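Local atomic coordinates of glutamate racemase (Francisella tularensis subsp. tularensis, PDB entry 3OUT), a protein that belongs to the Asp/Glu/hydantoin racemase family of two-domain alpha/beta enzymes and holds D-glutamic acid in its pocket in this model. Residues 233-245 and 253-265. Residues are numbered along the deposited sequence; the frame is centred on the assembly and turned at random.
Sequences EYRFYVTDIPLKF and LQTEMQHLEIVSL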
# COMPACT_ATOMS: atom_id res chain seq x y z
N GLU B 233 -24.81 8.29 -13.06
CA GLU B 233 -23.40 8.49 -12.99
C GLU B 233 -22.76 7.13 -12.73
O GLU B 233 -23.05 6.50 -11.70
CB GLU B 233 -23.06 9.46 -11.85
CG GLU B 233 -23.34 10.96 -12.18
CD GLU B 233 -22.71 11.41 -13.51
OE1 GLU B 233 -21.45 11.43 -13.59
OE2 GLU B 233 -23.47 11.74 -14.48
N TYR B 234 -21.90 6.74 -13.65
CA TYR B 234 -21.09 5.53 -13.50
C TYR B 234 -19.62 5.91 -13.34
O TYR B 234 -19.00 6.40 -14.31
CB TYR B 234 -21.24 4.62 -14.69
CG TYR B 234 -22.69 4.27 -14.99
CD1 TYR B 234 -23.43 3.52 -14.10
CD2 TYR B 234 -23.31 4.76 -16.12
CE1 TYR B 234 -24.77 3.21 -14.35
CE2 TYR B 234 -24.64 4.45 -16.38
CZ TYR B 234 -25.36 3.65 -15.51
OH TYR B 234 -26.70 3.38 -15.77
N ARG B 235 -19.05 5.65 -12.15
CA ARG B 235 -17.67 6.10 -11.85
C ARG B 235 -16.84 4.86 -11.64
O ARG B 235 -17.27 3.96 -10.93
CB ARG B 235 -17.60 6.98 -10.60
CG ARG B 235 -18.14 8.38 -10.78
CD ARG B 235 -17.97 9.23 -9.54
NE ARG B 235 -19.06 9.03 -8.56
CZ ARG B 235 -19.03 9.32 -7.25
NH1 ARG B 235 -17.95 9.82 -6.67
NH2 ARG B 235 -20.13 9.12 -6.50
N PHE B 236 -15.68 4.80 -12.27
CA PHE B 236 -14.79 3.65 -12.18
C PHE B 236 -13.55 4.16 -11.48
O PHE B 236 -12.76 4.92 -12.08
CB PHE B 236 -14.48 3.05 -13.54
CG PHE B 236 -15.74 2.56 -14.27
CD1 PHE B 236 -16.50 3.44 -15.01
CD2 PHE B 236 -16.18 1.25 -14.13
CE1 PHE B 236 -17.68 3.02 -15.61
CE2 PHE B 236 -17.34 0.83 -14.75
CZ PHE B 236 -18.07 1.69 -15.48
N TYR B 237 -13.42 3.81 -10.21
CA TYR B 237 -12.27 4.22 -9.41
C TYR B 237 -11.31 3.07 -9.28
O TYR B 237 -11.70 1.97 -8.88
CB TYR B 237 -12.74 4.63 -8.03
CG TYR B 237 -13.40 5.99 -7.94
CD1 TYR B 237 -12.84 7.12 -8.55
CD2 TYR B 237 -14.53 6.16 -7.16
CE1 TYR B 237 -13.43 8.40 -8.39
CE2 TYR B 237 -15.13 7.38 -6.98
CZ TYR B 237 -14.59 8.51 -7.61
OH TYR B 237 -15.17 9.77 -7.39
N VAL B 238 -10.05 3.29 -9.68
CA VAL B 238 -9.08 2.23 -9.69
C VAL B 238 -7.74 2.71 -9.13
O VAL B 238 -7.39 3.90 -9.26
CB VAL B 238 -8.90 1.64 -11.13
CG1 VAL B 238 -10.21 0.98 -11.58
CG2 VAL B 238 -8.50 2.73 -12.15
N THR B 239 -6.98 1.78 -8.54
CA THR B 239 -5.68 2.14 -7.96
C THR B 239 -4.51 2.01 -8.95
O THR B 239 -3.39 2.36 -8.61
CB THR B 239 -5.38 1.29 -6.71
OG1 THR B 239 -5.48 -0.08 -7.05
CG2 THR B 239 -6.39 1.62 -5.59
N ASP B 240 -4.78 1.53 -10.15
CA ASP B 240 -3.77 1.60 -11.24
C ASP B 240 -4.47 1.58 -12.58
O ASP B 240 -5.60 1.07 -12.69
CB ASP B 240 -2.82 0.42 -11.17
CG ASP B 240 -1.57 0.63 -12.01
OD1 ASP B 240 -1.23 1.84 -12.20
OD2 ASP B 240 -0.98 -0.37 -12.50
N ILE B 241 -3.81 2.15 -13.59
CA ILE B 241 -4.30 2.10 -14.96
C ILE B 241 -3.12 1.67 -15.82
O ILE B 241 -2.43 2.51 -16.40
CB ILE B 241 -4.99 3.42 -15.43
CG1 ILE B 241 -6.15 3.74 -14.48
CG2 ILE B 241 -5.43 3.29 -16.89
CD1 ILE B 241 -6.75 5.11 -14.67
N PRO B 242 -2.88 0.36 -15.90
CA PRO B 242 -1.89 -0.15 -16.86
C PRO B 242 -2.43 -0.18 -18.29
O PRO B 242 -3.65 -0.09 -18.52
CB PRO B 242 -1.61 -1.56 -16.36
CG PRO B 242 -2.93 -1.96 -15.75
CD PRO B 242 -3.54 -0.74 -15.15
N LEU B 243 -1.54 -0.34 -19.26
CA LEU B 243 -1.94 -0.21 -20.65
C LEU B 243 -3.05 -1.16 -21.08
O LEU B 243 -3.88 -0.79 -21.87
CB LEU B 243 -0.72 -0.44 -21.53
CG LEU B 243 -0.68 0.05 -22.93
CD1 LEU B 243 -0.90 1.57 -23.01
CD2 LEU B 243 0.69 -0.38 -23.50
N LYS B 244 -3.06 -2.39 -20.55
CA LYS B 244 -4.08 -3.36 -20.95
C LYS B 244 -5.41 -3.19 -20.24
O LYS B 244 -6.36 -3.90 -20.59
CB LYS B 244 -3.56 -4.81 -20.88
CG LYS B 244 -2.76 -5.18 -22.13
CD LYS B 244 -2.68 -6.71 -22.43
CE LYS B 244 -1.47 -7.35 -21.74
NZ LYS B 244 -0.87 -8.55 -22.40
N PHE B 245 -5.53 -2.27 -19.29
CA PHE B 245 -6.74 -2.22 -18.46
C PHE B 245 -8.03 -1.90 -19.21
O PHE B 245 -9.07 -2.55 -19.03
CB PHE B 245 -6.54 -1.29 -17.26
CG PHE B 245 -7.78 -1.16 -16.41
CD1 PHE B 245 -8.27 -2.25 -15.72
CD2 PHE B 245 -8.48 0.02 -16.37
CE1 PHE B 245 -9.42 -2.18 -14.94
CE2 PHE B 245 -9.63 0.11 -15.59
CZ PHE B 245 -10.11 -1.02 -14.88
N LEU B 253 -17.07 -5.57 -19.13
CA LEU B 253 -18.16 -4.57 -18.94
C LEU B 253 -19.09 -4.57 -20.14
O LEU B 253 -20.28 -4.37 -20.00
CB LEU B 253 -17.58 -3.17 -18.75
CG LEU B 253 -18.59 -2.03 -18.52
CD1 LEU B 253 -19.46 -2.30 -17.28
CD2 LEU B 253 -17.84 -0.73 -18.36
N GLN B 254 -18.55 -4.77 -21.33
CA GLN B 254 -19.35 -4.80 -22.57
C GLN B 254 -19.87 -3.42 -23.00
O GLN B 254 -20.80 -3.31 -23.83
CB GLN B 254 -20.48 -5.84 -22.50
CG GLN B 254 -19.95 -7.27 -22.25
CD GLN B 254 -20.94 -8.37 -22.55
OE1 GLN B 254 -22.07 -8.12 -22.99
NE2 GLN B 254 -20.55 -9.60 -22.28
N THR B 255 -19.26 -2.38 -22.44
CA THR B 255 -19.53 -1.00 -22.80
C THR B 255 -18.34 -0.15 -22.31
O THR B 255 -17.50 -0.65 -21.56
CB THR B 255 -20.87 -0.51 -22.20
OG1 THR B 255 -21.35 0.62 -22.93
CG2 THR B 255 -20.72 -0.14 -20.73
N GLU B 256 -18.27 1.11 -22.73
CA GLU B 256 -17.12 1.98 -22.34
C GLU B 256 -17.13 2.36 -20.88
O GLU B 256 -18.17 2.81 -20.34
CB GLU B 256 -17.04 3.27 -23.18
CG GLU B 256 -15.89 4.20 -22.68
CD GLU B 256 -15.66 5.45 -23.51
OE1 GLU B 256 -14.64 6.13 -23.24
OE2 GLU B 256 -16.49 5.75 -24.39
N MSE B 257 -15.95 2.27 -20.24
CA MSE B 257 -15.72 2.87 -18.91
C MSE B 257 -15.40 4.34 -19.11
O MSE B 257 -14.25 4.77 -19.02
CB MSE B 257 -14.55 2.24 -18.20
CG MSE B 257 -14.74 0.84 -17.75
SE MSE B 257 -13.14 0.18 -16.75
CE MSE B 257 -11.85 0.06 -18.24
N GLN B 258 -16.46 5.11 -19.27
CA GLN B 258 -16.33 6.51 -19.70
C GLN B 258 -15.76 7.43 -18.63
O GLN B 258 -14.92 8.27 -18.97
CB GLN B 258 -17.68 7.02 -20.16
CG GLN B 258 -17.78 8.52 -20.41
CD GLN B 258 -17.11 8.97 -21.68
OE1 GLN B 258 -15.88 8.79 -21.87
NE2 GLN B 258 -17.92 9.55 -22.57
N HIS B 259 -16.19 7.30 -17.35
CA HIS B 259 -15.60 8.15 -16.29
C HIS B 259 -14.69 7.30 -15.39
O HIS B 259 -15.16 6.55 -14.54
CB HIS B 259 -16.68 8.87 -15.51
CG HIS B 259 -17.58 9.69 -16.38
ND1 HIS B 259 -18.75 9.20 -16.90
CD2 HIS B 259 -17.43 10.94 -16.88
CE1 HIS B 259 -19.32 10.14 -17.65
NE2 HIS B 259 -18.53 11.20 -17.65
N LEU B 260 -13.39 7.43 -15.64
CA LEU B 260 -12.34 6.60 -15.03
C LEU B 260 -11.38 7.50 -14.28
O LEU B 260 -10.94 8.52 -14.81
CB LEU B 260 -11.60 5.88 -16.15
CG LEU B 260 -10.47 4.93 -15.84
CD1 LEU B 260 -10.98 3.80 -14.94
CD2 LEU B 260 -9.87 4.40 -17.14
N GLU B 261 -11.06 7.16 -13.02
CA GLU B 261 -10.16 8.01 -12.24
C GLU B 261 -9.19 7.15 -11.40
O GLU B 261 -9.59 6.16 -10.80
CB GLU B 261 -10.91 9.01 -11.36
CG GLU B 261 -9.95 9.79 -10.43
CD GLU B 261 -10.56 10.98 -9.78
OE1 GLU B 261 -11.27 11.72 -10.50
OE2 GLU B 261 -10.25 11.26 -8.59
N ILE B 262 -7.90 7.52 -11.43
CA ILE B 262 -6.89 6.93 -10.58
C ILE B 262 -6.99 7.49 -9.15
O ILE B 262 -6.96 8.70 -8.94
CB ILE B 262 -5.46 7.08 -11.23
CG1 ILE B 262 -4.38 6.38 -10.42
CG2 ILE B 262 -5.06 8.54 -11.44
CD1 ILE B 262 -4.31 4.95 -10.68
N VAL B 263 -7.12 6.58 -8.20
CA VAL B 263 -7.20 6.90 -6.79
C VAL B 263 -6.16 6.11 -6.01
O VAL B 263 -5.47 5.21 -6.53
CB VAL B 263 -8.63 6.60 -6.24
CG1 VAL B 263 -9.72 7.38 -7.06
CG2 VAL B 263 -8.88 5.11 -6.20
N SER B 264 -6.00 6.51 -4.75
CA SER B 264 -5.08 5.89 -3.82
C SER B 264 -5.77 5.46 -2.55
O SER B 264 -6.67 6.16 -2.03
CB SER B 264 -3.98 6.89 -3.47
OG SER B 264 -3.03 6.30 -2.61
N LEU B 265 -5.33 4.30 -2.06
CA LEU B 265 -5.74 3.78 -0.75
C LEU B 265 -4.71 4.11 0.34
O LEU B 265 -4.84 3.60 1.45
CB LEU B 265 -6.04 2.29 -0.83
CG LEU B 265 -7.28 1.94 -1.67
CD1 LEU B 265 -7.38 0.40 -1.88
CD2 LEU B 265 -8.56 2.51 -1.07
O HOH W 1 -18.65 6.19 -16.87
O HOH W 2 -13.01 11.51 -7.33
O HOH W 3 -2.75 5.05 -6.99
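Strands 234-238 and 259-262 run parallel, Phe236 facing Leu260 and Val238 facing Ile262, joined by a ladder from Phe236 N to His259 O (2.9 Å), Glu261 N to Phe236 O, Val238 N to Glu261 O and Val263 N to Val238 O (2.9 Å). On the face carrying Phe236, Val238, Leu260 and Ile262, Met257, a selenomethionine, lays CG over the centre of the Phe236 ring, 3.8 Å from its centroid; the Met257 chain then bends (chi3 -70°), bringing CE to 3.5 Å from Phe245 CE2 while SE lies oblique to both rings, a Met-aromatic contact with each. Phe236 and Leu253 come from opposite directions, CZ meeting CD2 obliquely to the ring, and Ile241 CD1 reaches tip to tip toward Leu260. On the face of Tyr237 and Glu261, these two lie side by side, Glu261 CB at the ring edge; a water donates to Glu261 OE2 and also bonds Tyr237 OH, which accepts a bond from Arg235 NH1 (2.9 Å). Arg51 of a third subunit makes a cation-pi contact with Tyr237 and hydrogen-bonds its OH through NH2; Glu261 OE1 accepts a hydrogen bond from Leu243 N of a second subunit. With helix 245-253 as crossover, the strands form a beta-alpha-beta unit at one edge of the six-stranded parallel sheet: 234-238 pairs with strand 35-39, and helix 20-29 packs against Phe236 and Leu253.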